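Local coordinates for fatty acid metabolism regulator protein (Bacillus subtilis, PDB 1VI0) that represses transcription of genes for fatty acid transport and beta-oxidation as a homodimer whose DNA binding is inhibited by long-chain fatty acyl-CoA, at residues A[102-106]-A[107-111]; A[135-138]-A[139-142]; A[167-171]-A[172-176]. One frame throughout, in Å; residues are numbered along the deposited sequence.

Contact 1. Residues A[102-106]-A[107-111]. With DCC (dodecyl-coa), chain C.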
ATOM      1  N   LEU A 102      -7.972  10.708  10.467  1.00 22.44           N
ATOM      2  CA  LEU A 102      -6.684  10.033  10.558  1.00 22.07           C
ATOM      3  C   LEU A 102      -6.571   8.926   9.520  1.00 23.48           C
ATOM      4  O   LEU A 102      -5.469   8.751   8.971  1.00 20.95           O
ATOM      5  CB  LEU A 102      -6.522   9.477  11.983  1.00 22.83           C
ATOM      6  CG  LEU A 102      -5.170   8.792  12.231  1.00 28.78           C
ATOM      7  CD1 LEU A 102      -4.022   9.761  11.930  1.00 30.27           C
ATOM      8  CD2 LEU A 102      -5.051   8.271  13.645  1.00 29.87           C
ATOM      9  N   ALA A 103      -7.603   8.106   9.298  1.00 22.14           N
ATOM     10  CA  ALA A 103      -7.550   7.051   8.294  1.00 19.23           C
ATOM     11  C   ALA A 103      -7.295   7.574   6.894  1.00 20.40           C
ATOM     12  O   ALA A 103      -6.568   6.951   6.114  1.00 20.30           O
ATOM     13  CB  ALA A 103      -8.862   6.255   8.315  1.00 22.49           C
ATOM     14  N   ILE A 104      -7.834   8.743   6.539  1.00 20.24           N
ATOM     15  CA  ILE A 104      -7.604   9.350   5.216  1.00 18.80           C
ATOM     16  C   ILE A 104      -6.118   9.777   5.167  1.00 18.46           C
ATOM     17  O   ILE A 104      -5.411   9.519   4.202  1.00 19.00           O
ATOM     18  CB  ILE A 104      -8.519  10.534   4.951  1.00 22.64           C
ATOM     19  CG1 ILE A 104      -9.943  10.054   4.590  1.00 23.03           C
ATOM     20  CG2 ILE A 104      -7.971  11.354   3.737  1.00 23.57           C
ATOM     21  CD1 ILE A 104     -10.989  11.153   4.611  1.00 29.08           C
ATOM     22  N   VAL A 105      -5.651  10.284   6.297  1.00 18.84           N
ATOM     23  CA  VAL A 105      -4.231  10.692   6.384  1.00 18.39           C
ATOM     24  C   VAL A 105      -3.315   9.494   6.215  1.00 18.78           C
ATOM     25  O   VAL A 105      -2.466   9.494   5.313  1.00 19.65           O
ATOM     26  CB  VAL A 105      -3.943  11.501   7.625  1.00 19.22           C
ATOM     27  CG1 VAL A 105      -2.407  11.663   7.852  1.00 26.95           C
ATOM     28  CG2 VAL A 105      -4.580  12.894   7.616  1.00 23.53           C
ATOM     29  N   THR A 106      -3.538   8.381   6.942  1.00 17.88           N
ATOM     30  CA  THR A 106      -2.695   7.221   6.907  1.00 18.03           C
ATOM     31  C   THR A 106      -2.769   6.476   5.588  1.00 19.21           C
ATOM     32  O   THR A 106      -1.730   6.008   5.121  1.00 19.85           O
ATOM     33  CB  THR A 106      -2.891   6.256   8.086  1.00 19.62           C
ATOM     34  OG1 THR A 106      -4.237   5.729   7.999  1.00 18.75           O
ATOM     35  CG2 THR A 106      -2.726   6.954   9.444  1.00 17.98           C
ATOM     36  N   GLN A 107      -3.957   6.340   4.966  1.00 18.70           N
ATOM     37  CA  GLN A 107      -4.109   5.572   3.768  1.00 22.37           C
ATOM     38  C   GLN A 107      -3.863   6.316   2.467  1.00 20.81           C
ATOM     39  O   GLN A 107      -3.550   5.688   1.435  1.00 23.26           O
ATOM     40  CB  GLN A 107      -5.495   4.913   3.721  1.00 21.22           C
ATOM     41  CG  GLN A 107      -5.753   4.045   4.940  1.00 20.67           C
ATOM     42  CD  GLN A 107      -4.629   3.136   5.358  1.00 17.33           C
ATOM     43  OE1 GLN A 107      -3.989   3.387   6.373  1.00 19.90           O
ATOM     44  NE2 GLN A 107      -4.354   2.050   4.660  1.00 19.52           N
ATOM     45  N   LEU A 108      -3.988   7.641   2.545  1.00 21.62           N
ATOM     46  CA  LEU A 108      -3.820   8.466   1.371  1.00 23.77           C
ATOM     47  C   LEU A 108      -2.762   9.542   1.539  1.00 25.55           C
ATOM     48  O   LEU A 108      -1.752   9.493   0.798  1.00 29.83           O
ATOM     49  CB  LEU A 108      -5.149   9.151   0.998  1.00 24.70           C
ATOM     50  CG  LEU A 108      -6.033   8.558  -0.078  1.00 34.43           C
ATOM     51  CD1 LEU A 108      -5.748   7.133  -0.448  1.00 32.41           C
ATOM     52  CD2 LEU A 108      -7.529   8.724   0.311  1.00 32.19           C
ATOM     53  N   GLU A 109      -2.931  10.451   2.488  1.00 24.47           N
ATOM     54  CA  GLU A 109      -2.038  11.615   2.584  1.00 26.16           C
ATOM     55  C   GLU A 109      -0.618  11.386   2.976  1.00 25.79           C
ATOM     56  O   GLU A 109       0.287  12.145   2.575  1.00 26.92           O
ATOM     57  CB  GLU A 109      -2.724  12.704   3.429  1.00 27.39           C
ATOM     58  CG  GLU A 109      -4.113  13.063   2.870  1.00 26.22           C
ATOM     59  CD  GLU A 109      -4.085  13.585   1.460  1.00 26.98           C
ATOM     60  OE1 GLU A 109      -3.021  14.100   0.978  1.00 28.03           O
ATOM     61  OE2 GLU A 109      -5.113  13.479   0.779  1.00 28.95           O
ATOM     62  N   LEU A 110      -0.273  10.408   3.786  1.00 23.16           N
ATOM     63  CA  LEU A 110       1.087  10.102   4.147  1.00 27.90           C
ATOM     64  C   LEU A 110       1.818   9.362   3.047  1.00 28.22           C
ATOM     65  O   LEU A 110       3.048   9.170   3.171  1.00 32.63           O
ATOM     66  CB  LEU A 110       1.096   9.258   5.433  1.00 25.17           C
ATOM     67  CG  LEU A 110       1.237  10.011   6.739  1.00 28.15           C
ATOM     68  CD1 LEU A 110       0.846   9.144   7.939  1.00 26.25           C
ATOM     69  CD2 LEU A 110       2.615  10.597   6.918  1.00 26.91           C
ATOM     70  N   ARG A 111       1.188   8.950   1.966  1.00 29.01           N
ATOM     71  CA  ARG A 111       1.766   8.142   0.910  1.00 30.98           C
ATOM     72  C   ARG A 111       2.438   9.007  -0.171  1.00 31.34           C
ATOM     73  O   ARG A 111       2.069   8.920  -1.352  1.00 32.81           O
ATOM     74  CB  ARG A 111       0.687   7.260   0.258  1.00 29.14           C
ATOM     75  CG  ARG A 111      -0.247   6.564   1.249  1.00 33.48           C
ATOM     76  CD  ARG A 111       0.096   5.126   1.550  1.00 29.54           C
ATOM     77  NE  ARG A 111      -0.496   4.660   2.804  1.00 29.10           N
ATOM     78  CZ  ARG A 111      -0.765   3.422   3.160  1.00 26.15           C
ATOM     79  NH1 ARG A 111      -0.512   2.407   2.338  1.00 27.50           N
ATOM     80  NH2 ARG A 111      -1.273   3.163   4.361  1.00 20.88           N
TER
HETATM   81  C2  DCC C 205      14.957  -9.973   0.931  1.00 32.34           C
HETATM   82  C4  DCC C 205      14.709  -7.948   1.870  1.00 29.53           C
HETATM   83  C5  DCC C 205      13.349  -8.093   2.022  1.00 30.45           C
HETATM   84  C6  DCC C 205      12.820  -9.302   1.518  1.00 32.05           C
HETATM   85  C8  DCC C 205      13.833  -6.201   2.833  1.00 27.88           C
HETATM   86  C10 DCC C 205      -0.542   3.841  12.748  1.00 37.64           C
HETATM   87  C11 DCC C 205      -1.388   5.001  13.302  1.00 38.37           C
HETATM   88  C12 DCC C 205      -0.669   6.347  13.287  1.00 38.73           C
HETATM   89  N9  DCC C 205      15.020  -6.718   2.373  1.00 29.79           N
HETATM   90  N7  DCC C 205      12.799  -6.974   2.613  1.00 29.76           N
HETATM   91  N3  DCC C 205      15.567  -8.854   1.355  1.00 30.35           N
HETATM   92  N1  DCC C 205      13.639 -10.255   1.025  1.00 30.58           N
HETATM   93  N6  DCC C 205      11.509  -9.543   1.566  1.00 31.56           N
HETATM   94  C1' DCC C 205      16.420  -6.182   2.542  1.00 29.20           C
HETATM   95  C2' DCC C 205      16.547  -4.666   2.276  1.00 29.64           C
HETATM   96  O2' DCC C 205      17.008  -4.538   0.904  1.00 30.61           O
HETATM   97  C3' DCC C 205      17.749  -4.299   3.209  1.00 30.53           C
HETATM   98  O3' DCC C 205      18.966  -4.886   2.628  1.00 33.82           O
HETATM   99  C4' DCC C 205      17.369  -5.177   4.467  1.00 30.19           C
HETATM  100  O4' DCC C 205      16.662  -6.305   3.952  1.00 29.86           O
HETATM  101  C5' DCC C 205      16.604  -4.363   5.486  1.00 30.69           C
HETATM  102  O5' DCC C 205      15.468  -3.647   4.920  1.00 32.09           O
HETATM  103  P1  DCC C 205      14.021  -3.651   5.584  1.00 31.04           P
HETATM  104  O11 DCC C 205      13.154  -2.810   4.786  1.00 31.53           O
HETATM  105  O12 DCC C 205      13.610  -5.137   5.838  1.00 30.83           O
HETATM  106  O6  DCC C 205      14.239  -3.098   7.018  1.00 32.31           O
HETATM  107  P2  DCC C 205      14.547  -1.613   7.095  1.00 33.08           P
HETATM  108  O21 DCC C 205      14.353  -1.252   8.548  1.00 30.12           O
HETATM  109  O22 DCC C 205      15.827  -1.343   6.429  1.00 32.64           O
HETATM  110  O7  DCC C 205      13.411  -0.768   6.299  1.00 32.65           O
HETATM  111  CPA DCC C 205      12.142  -0.464   7.034  1.00 29.13           C
HETATM  112  CPB DCC C 205      11.186   0.336   6.102  1.00 28.55           C
HETATM  113  CP8 DCC C 205      11.159  -0.312   4.706  1.00 27.96           C
HETATM  114  CP7 DCC C 205      11.771   1.738   5.972  1.00 29.14           C
HETATM  115  CP9 DCC C 205       9.835   0.530   6.691  1.00 31.30           C
HETATM  116  OP3 DCC C 205      10.914  -1.678   4.774  1.00 28.69           O
HETATM  117  CP6 DCC C 205      10.181   0.350   3.757  1.00 27.02           C
HETATM  118  OP2 DCC C 205      10.352   1.513   3.416  1.00 26.67           O
HETATM  119  NP2 DCC C 205       9.216  -0.433   3.360  1.00 28.05           N
HETATM  120  CP5 DCC C 205       8.125   0.088   2.437  1.00 25.85           C
HETATM  121  CP4 DCC C 205       6.925   0.418   3.409  1.00 27.60           C
HETATM  122  CP3 DCC C 205       5.823   1.175   2.646  1.00 28.30           C
HETATM  123  OP1 DCC C 205       6.079   2.250   2.104  1.00 29.39           O
HETATM  124  NP1 DCC C 205       4.675   0.584   2.591  1.00 26.73           N
HETATM  125  CP2 DCC C 205       3.473   1.092   1.894  1.00 27.37           C
HETATM  126  CP1 DCC C 205       2.516   1.360   3.017  1.00 27.11           C
HETATM  127  S   DCC C 205       3.128   2.298   4.435  1.00 28.24           S
HETATM  128  P3  DCC C 205      20.430  -4.232   2.512  1.00 39.15           P
HETATM  129  O31 DCC C 205      20.270  -2.816   2.183  1.00 38.84           O
HETATM  130  O32 DCC C 205      21.134  -4.402   3.793  1.00 34.68           O
HETATM  131  O33 DCC C 205      21.050  -5.050   1.413  1.00 35.55           O
HETATM  132  CA1 DCC C 205       2.900   3.993   3.839  1.00 30.66           C
HETATM  133  CA2 DCC C 205       2.875   5.040   4.997  1.00 31.97           C
HETATM  134  OA1 DCC C 205       2.717   4.254   2.672  1.00 29.85           O
HETATM  135  CA3 DCC C 205       1.505   5.109   5.699  1.00 32.82           C
HETATM  136  CA4 DCC C 205       1.429   4.857   7.158  1.00 35.68           C
HETATM  137  CA5 DCC C 205       0.870   3.505   7.540  1.00 30.86           C
HETATM  138  CA6 DCC C 205       0.006   3.509   8.789  1.00 33.76           C
HETATM  139  CA7 DCC C 205       0.609   2.844  10.005  1.00 35.13           C
HETATM  140  CA8 DCC C 205      -0.288   2.112  10.935  1.00 35.63           C
HETATM  141  CA9 DCC C 205      -1.285   2.955  11.736  1.00 38.67           C
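In the dodecyl-CoA pocket, beside the thioester, Arg111 turns back on the end of helix 100-109 and grips the backbone carbonyl of Thr106. The grip is side-on: Arg111 NE lies 3.0 Å from Thr106 O, in the carbonyl plane, and Arg111 NH2 reaches the same oxygen from above that plane. A bend at chi2 (-99°) folds the arginine chain back for this, and thioester carbon CA1 of dodecyl-CoA lies over one guanidinium face, offset toward its rim, with Arg111 CD 3.0 Å from the ligand's OA1. Leu110 N bonds to Val105 O, five residues back, at 2.8 Å instead of to Thr106 O, in a wider pi-type turn that probably leaves the carbonyl to the arginine. Ile104 O accepts from both Leu108 N and Glu109 N. Val105 CG1 meets Leu110 CD1 at 4.1 Å; Val105 also packs on helices 9-24 and 52-75, and Leu110 on helix 52-75. Arg111 NH1 forms a salt bridge with Asp163. A leucine in place of Arg111 would probably leave Thr106 O without either side-chain donor and the Asp163 charge without its mate. Held by Thr106 O and the Asp163 carboxylate, the guanidinium is probably fixed against the thioester it touches.

Contact 2. Residues A[135-138]-A[139-142]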
ATOM      1  N   ILE A 135       7.038 -10.744  17.239  1.00 16.07           N
ATOM      2  CA  ILE A 135       5.964 -11.777  17.362  1.00 16.29           C
ATOM      3  C   ILE A 135       6.331 -13.028  16.610  1.00 15.69           C
ATOM      4  O   ILE A 135       6.244 -14.169  17.060  1.00 18.65           O
ATOM      5  CB  ILE A 135       4.620 -11.192  16.870  1.00 14.47           C
ATOM      6  CG1 ILE A 135       4.112 -10.088  17.775  1.00 15.55           C
ATOM      7  CG2 ILE A 135       3.630 -12.340  16.687  1.00 17.41           C
ATOM      8  CD1 ILE A 135       2.980  -9.262  17.145  1.00 20.90           C
ATOM      9  N   LEU A 136       6.839 -12.921  15.373  1.00 15.06           N
ATOM     10  CA  LEU A 136       7.214 -14.014  14.511  1.00 15.55           C
ATOM     11  C   LEU A 136       8.399 -14.813  15.117  1.00 16.22           C
ATOM     12  O   LEU A 136       8.382 -16.014  15.122  1.00 15.03           O
ATOM     13  CB  LEU A 136       7.571 -13.483  13.123  1.00 16.40           C
ATOM     14  CG  LEU A 136       6.354 -12.966  12.307  1.00 13.43           C
ATOM     15  CD1 LEU A 136       6.775 -12.235  11.038  1.00 14.68           C
ATOM     16  CD2 LEU A 136       5.455 -14.168  12.036  1.00 19.85           C
ATOM     17  N   THR A 137       9.439 -14.078  15.538  1.00 17.08           N
ATOM     18  CA  THR A 137      10.647 -14.795  16.054  1.00 16.46           C
ATOM     19  C   THR A 137      10.375 -15.484  17.389  1.00 13.91           C
ATOM     20  O   THR A 137      10.911 -16.559  17.628  1.00 16.58           O
ATOM     21  CB  THR A 137      11.891 -13.907  16.101  1.00 14.13           C
ATOM     22  OG1 THR A 137      11.683 -12.765  16.902  1.00 17.85           O
ATOM     23  CG2 THR A 137      12.289 -13.526  14.668  1.00 15.86           C
ATOM     24  N   GLU A 138       9.506 -14.884  18.174  1.00 16.76           N
ATOM     25  CA  GLU A 138       9.101 -15.574  19.438  1.00 19.57           C
ATOM     26  C   GLU A 138       8.363 -16.848  19.034  1.00 20.18           C
ATOM     27  O   GLU A 138       8.516 -17.916  19.587  1.00 18.33           O
ATOM     28  CB  GLU A 138       8.130 -14.661  20.176  1.00 20.98           C
ATOM     29  CG  GLU A 138       8.753 -13.532  20.938  1.00 21.71           C
ATOM     30  CD  GLU A 138       7.765 -12.505  21.426  1.00 30.39           C
ATOM     31  OE1 GLU A 138       6.542 -12.775  21.336  1.00 34.19           O
ATOM     32  OE2 GLU A 138       8.186 -11.421  21.886  1.00 30.06           O
ATOM     33  N   GLY A 139       7.450 -16.686  18.046  1.00 17.79           N
ATOM     34  CA  GLY A 139       6.686 -17.830  17.549  1.00 18.69           C
ATOM     35  C   GLY A 139       7.574 -18.922  16.987  1.00 20.66           C
ATOM     36  O   GLY A 139       7.265 -20.110  17.050  1.00 21.69           O
ATOM     37  N   ILE A 140       8.615 -18.515  16.238  1.00 15.64           N
ATOM     38  CA  ILE A 140       9.573 -19.444  15.692  1.00 19.80           C
ATOM     39  C   ILE A 140      10.275 -20.225  16.812  1.00 17.60           C
ATOM     40  O   ILE A 140      10.236 -21.446  16.805  1.00 18.54           O
ATOM     41  CB  ILE A 140      10.607 -18.696  14.823  1.00 20.60           C
ATOM     42  CG1 ILE A 140       9.939 -18.258  13.527  1.00 17.25           C
ATOM     43  CG2 ILE A 140      11.766 -19.683  14.490  1.00 16.65           C
ATOM     44  CD1 ILE A 140      10.604 -17.157  12.760  1.00 19.94           C
ATOM     45  N   GLN A 141      10.760 -19.581  17.841  1.00 18.28           N
ATOM     46  CA  GLN A 141      11.417 -20.245  18.976  1.00 19.51           C
ATOM     47  C   GLN A 141      10.498 -21.197  19.739  1.00 22.02           C
ATOM     48  O   GLN A 141      10.975 -22.231  20.240  1.00 21.11           O
ATOM     49  CB  GLN A 141      12.038 -19.182  19.871  1.00 19.80           C
ATOM     50  CG  GLN A 141      13.277 -18.536  19.209  1.00 19.29           C
ATOM     51  CD  GLN A 141      13.836 -17.414  20.025  1.00 16.46           C
ATOM     52  OE1 GLN A 141      14.671 -17.573  20.922  1.00 20.97           O
ATOM     53  NE2 GLN A 141      13.263 -16.229  19.802  1.00 15.46           N
ATOM     54  N   SER A 142       9.212 -20.874  19.836  1.00 20.59           N
ATOM     55  CA  SER A 142       8.234 -21.705  20.502  1.00 21.49           C
ATOM     56  C   SER A 142       7.651 -22.786  19.615  1.00 23.90           C
ATOM     57  O   SER A 142       6.818 -23.551  20.165  1.00 27.31           O
ATOM     58  CB  SER A 142       7.139 -20.851  21.147  1.00 23.22           C
ATOM     59  OG  SER A 142       6.264 -20.483  20.039  1.00 29.26           O
TER
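Around Ile135, Leu136 and Gly139 the last turns of helix 115-141 are close-packed, whereas Glu138, Gln141 and Ser142 line a side that faces solvent, with Ile140 at the edge between them. On the tight side Gly139 N bonds to Ile135 O, and with no side chain on Gly139 the helix surface is low at a buried point; a CB there would come 3.3 Å from Leu136 O. Leu136 packs on Ala154 of helix 151-171, and Ile135 is buried against helix 81-97.

At the exposed rim Ile140 N donates to Leu136 O at 2.7 Å. With Ile140 CG1 beside its own backbone N (chi1 -73°), the branch leans back along the helix, bringing CG1 to 3.2 Å from Leu136 O, while CD1 comes only loosely near Thr137 CG2, at 4.4 Å. The Ile140 and Thr137 side chains both touch Val151 of helix 151-171.

The solvent side is held by polar groups. Gln141 doubles its hold on Thr137 O: its backbone N bonds there at 3.0 Å, and NE2 returns to the same oxygen at 3.2 Å in a nearly straight bond (162°). The amide nitrogen stands well above the carbonyl plane, 63° out of it, on the opposite face from the backbone N, while Thr137 O stays in the plane of the Gln141 amide. This fixes the amide of an otherwise exposed side chain. Glu138 extends outward and makes a long, weak ion pair with Lys84. Ser142 N bonds to Glu138 O, and its hydroxyl OG donates to Gly139 O at 3.2 Å from above that carbonyl's plane. Thr137 O and Gly139 O thus each take a bond from a later side chain at the helix's C-terminal end. One face buried against helices 81-97 and 151-171 and one exposed make this an amphipathic helix of the all-helical TetR-family ligand-binding region.

Contact 3. Residues A[167-171]-A[172-176]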
ATOM      1  N   THR A 167      -7.161   0.224   3.443  1.00 18.09           N
ATOM      2  CA  THR A 167      -7.310   1.021   2.191  1.00 17.00           C
ATOM      3  C   THR A 167      -8.597   0.704   1.460  1.00 18.71           C
ATOM      4  O   THR A 167      -9.339   1.631   1.048  1.00 18.98           O
ATOM      5  CB  THR A 167      -6.070   0.733   1.328  1.00 20.29           C
ATOM      6  OG1 THR A 167      -4.950   1.376   1.933  1.00 19.07           O
ATOM      7  CG2 THR A 167      -6.272   1.311  -0.083  1.00 22.95           C
ATOM      8  N   THR A 168      -9.004  -0.530   1.379  1.00 18.08           N
ATOM      9  CA  THR A 168     -10.241  -0.931   0.704  1.00 18.58           C
ATOM     10  C   THR A 168     -11.415  -0.306   1.429  1.00 18.80           C
ATOM     11  O   THR A 168     -12.267   0.340   0.772  1.00 19.77           O
ATOM     12  CB  THR A 168     -10.287  -2.448   0.569  1.00 18.64           C
ATOM     13  OG1 THR A 168      -9.240  -2.886  -0.349  1.00 22.42           O
ATOM     14  CG2 THR A 168     -11.629  -2.894   0.013  1.00 17.47           C
ATOM     15  N   TRP A 169     -11.429  -0.353   2.750  1.00 16.03           N
ATOM     16  CA  TRP A 169     -12.490   0.318   3.545  1.00 18.13           C
ATOM     17  C   TRP A 169     -12.478   1.821   3.392  1.00 18.69           C
ATOM     18  O   TRP A 169     -13.525   2.469   3.113  1.00 20.39           O
ATOM     19  CB  TRP A 169     -12.229  -0.120   4.965  1.00 17.00           C
ATOM     20  CG  TRP A 169     -12.935   0.622   6.015  1.00 17.01           C
ATOM     21  CD1 TRP A 169     -14.226   0.433   6.429  1.00 18.07           C
ATOM     22  CD2 TRP A 169     -12.393   1.608   6.883  1.00 19.65           C
ATOM     23  NE1 TRP A 169     -14.524   1.229   7.473  1.00 16.80           N
ATOM     24  CE2 TRP A 169     -13.379   1.967   7.796  1.00 20.38           C
ATOM     25  CE3 TRP A 169     -11.074   2.169   7.007  1.00 18.27           C
ATOM     26  CZ2 TRP A 169     -13.185   2.916   8.782  1.00 22.45           C
ATOM     27  CZ3 TRP A 169     -10.903   3.102   7.975  1.00 16.79           C
ATOM     28  CH2 TRP A 169     -11.923   3.476   8.878  1.00 22.60           C
ATOM     29  N   VAL A 170     -11.268   2.431   3.337  1.00 18.45           N
ATOM     30  CA  VAL A 170     -11.241   3.899   3.044  1.00 20.33           C
ATOM     31  C   VAL A 170     -11.767   4.198   1.682  1.00 21.68           C
ATOM     32  O   VAL A 170     -12.555   5.186   1.487  1.00 24.21           O
ATOM     33  CB  VAL A 170      -9.814   4.429   3.250  1.00 20.51           C
ATOM     34  CG1 VAL A 170      -9.679   5.802   2.536  1.00 20.95           C
ATOM     35  CG2 VAL A 170      -9.420   4.560   4.678  1.00 20.38           C
HETATM   36  N   MSE A 171     -11.478   3.399   0.673  1.00 20.89           N
HETATM   37  CA  MSE A 171     -11.944   3.558  -0.680  1.00 25.42           C
HETATM   38  C   MSE A 171     -13.457   3.448  -0.809  1.00 26.25           C
HETATM   39  O   MSE A 171     -14.043   4.111  -1.691  1.00 26.90           O
HETATM   40  CB  MSE A 171     -11.248   2.594  -1.646  1.00 34.29           C
HETATM   41  CG  MSE A 171     -10.830   3.353  -2.924  1.00 44.30           C
HETATM   42 SE   MSE A 171      -9.277   4.445  -2.501  1.00 55.05          SE
HETATM   43  CE  MSE A 171      -7.943   3.197  -3.110  1.00 46.19           C
ATOM     44  N   ASN A 172     -14.096   2.737   0.108  1.00 23.49           N
ATOM     45  CA  ASN A 172     -15.543   2.634   0.197  1.00 24.86           C
ATOM     46  C   ASN A 172     -16.146   3.577   1.189  1.00 22.59           C
ATOM     47  O   ASN A 172     -17.081   3.285   1.955  1.00 24.26           O
ATOM     48  CB  ASN A 172     -15.905   1.153   0.482  1.00 23.25           C
ATOM     49  CG  ASN A 172     -15.653   0.328  -0.742  1.00 25.37           C
ATOM     50  OD1 ASN A 172     -16.516   0.289  -1.658  1.00 29.01           O
ATOM     51  ND2 ASN A 172     -14.510  -0.347  -0.830  1.00 23.94           N
ATOM     52  N   ASP A 173     -15.475   4.713   1.438  1.00 22.58           N
ATOM     53  CA  ASP A 173     -15.903   5.769   2.305  1.00 23.06           C
ATOM     54  C   ASP A 173     -16.104   5.393   3.742  1.00 22.77           C
ATOM     55  O   ASP A 173     -16.936   5.881   4.490  1.00 25.44           O
ATOM     56  CB  ASP A 173     -17.259   6.310   1.701  1.00 30.16           C
ATOM     57  CG  ASP A 173     -16.925   7.251   0.535  1.00 40.32           C
ATOM     58  OD1 ASP A 173     -16.975   6.812  -0.634  1.00 42.74           O
ATOM     59  OD2 ASP A 173     -16.628   8.429   0.831  1.00 43.56           O
ATOM     60  N   GLN A 174     -15.365   4.354   4.199  1.00 21.73           N
ATOM     61  CA  GLN A 174     -15.383   3.832   5.526  1.00 23.67           C
ATOM     62  C   GLN A 174     -16.826   3.482   5.958  1.00 23.37           C
ATOM     63  O   GLN A 174     -17.137   3.580   7.112  1.00 22.85           O
ATOM     64  CB  GLN A 174     -14.782   4.830   6.537  1.00 26.24           C
ATOM     65  CG  GLN A 174     -13.400   5.336   6.113  1.00 26.47           C
ATOM     66  CD  GLN A 174     -12.840   6.448   6.959  1.00 28.43           C
ATOM     67  OE1 GLN A 174     -12.993   6.520   8.191  1.00 28.19           O
ATOM     68  NE2 GLN A 174     -12.108   7.379   6.327  1.00 25.68           N
ATOM     69  N   LYS A 175     -17.569   2.940   4.989  1.00 24.88           N
ATOM     70  CA  LYS A 175     -19.004   2.709   5.267  1.00 24.75           C
ATOM     71  C   LYS A 175     -19.318   1.401   5.951  1.00 25.41           C
ATOM     72  O   LYS A 175     -20.452   1.258   6.504  1.00 26.98           O
ATOM     73  CB  LYS A 175     -19.747   2.868   3.949  1.00 25.29           C
ATOM     74  CG  LYS A 175     -19.565   1.809   2.902  1.00 32.79           C
ATOM     75  CD  LYS A 175     -20.485   2.103   1.699  1.00 37.21           C
ATOM     76  CE  LYS A 175     -19.944   1.523   0.404  1.00 44.75           C
ATOM     77  NZ  LYS A 175     -20.990   1.636  -0.701  1.00 48.68           N
ATOM     78  N   TYR A 176     -18.417   0.437   6.015  1.00 19.74           N
ATOM     79  CA  TYR A 176     -18.692  -0.855   6.693  1.00 17.34           C
ATOM     80  C   TYR A 176     -17.856  -1.033   7.923  1.00 20.78           C
ATOM     81  O   TYR A 176     -16.918  -0.270   8.177  1.00 20.82           O
ATOM     82  CB  TYR A 176     -18.661  -1.999   5.708  1.00 18.71           C
ATOM     83  CG  TYR A 176     -17.332  -2.116   4.959  1.00 16.89           C
ATOM     84  CD1 TYR A 176     -16.240  -2.740   5.573  1.00 17.55           C
ATOM     85  CD2 TYR A 176     -17.217  -1.664   3.670  1.00 18.35           C
ATOM     86  CE1 TYR A 176     -15.052  -2.913   4.836  1.00 19.79           C
ATOM     87  CE2 TYR A 176     -16.032  -1.832   2.946  1.00 21.83           C
ATOM     88  CZ  TYR A 176     -14.954  -2.460   3.538  1.00 19.21           C
ATOM     89  OH  TYR A 176     -13.793  -2.595   2.782  1.00 17.84           O
TER
HETATM   90  O   HOH W   1     -12.735   7.339   3.599  1.00 30.92           O
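Gln174 crosses one face of the Trp169 indole obliquely, from a backbone that, unusually, has left-handed torsions at two successive non-glycine residues, Asp173 (phi 61°) and Gln174 (phi 54°). Its CG stands 3.5 Å from the centroid of the Trp169 six-membered ring, almost on the ring normal, as a CH-pi contact; CB covers the rim of the same face, and OE1 comes 3.3 Å from Trp169 CH2. The indole meets Tyr176 differently, pointing its edge at the phenol face in a T-shaped pair with planes at 71° and CD1 3.8 Å from Tyr176 CE1. At the same end NE1 makes a weak hydrogen bond to Tyr176 O, close to the indole plane. The chain reverses through a Schellman motif with Asp173 as its C-prime residue: Gln174 N bonds to Trp169 O at 2.8 Å and Asp173 N to Val170 O at 3.0 Å. Asn172 grips Thr168 O with both its backbone N and, at 2.8 Å, its ND2, which approaches from above the carbonyl plane. A water donates to Val170 O and accepts from Gln174 NE2, which also bonds to His100 O. Three carbonyls of the last turn, those of Thr168, Trp169 and Val170, each accept a bond, while Gln174 over its face and Tyr176 at its edge hold the indole, which probably helps set the path of the chain leaving the helix.

In the fold
The three contacts come in series along the chain, on helix 100-109, helix 115-141 and the end of helix 151-171, all within the C-terminal ligand-binding region. Contacts 1 and 3 are neighbours, their centres 12 Å apart: Gln107 NE2 probably bonds to Thr167 OG1 at 2.9 Å, and Ala103 packs against the Trp169 ring. Both also touch the second subunit. Contact 2 stands apart, its centre 31 Å from that of contact 1 and 33 Å from that of contact 3, with nearest atoms about 18 and 20 Å away. Contact 1 thus lies between the acyl-CoA pocket and helix 9-24 of the N-terminal TetR-type DNA-binding domain, and packs against contact 3, whereas contact 2 finishes a helix at the periphery.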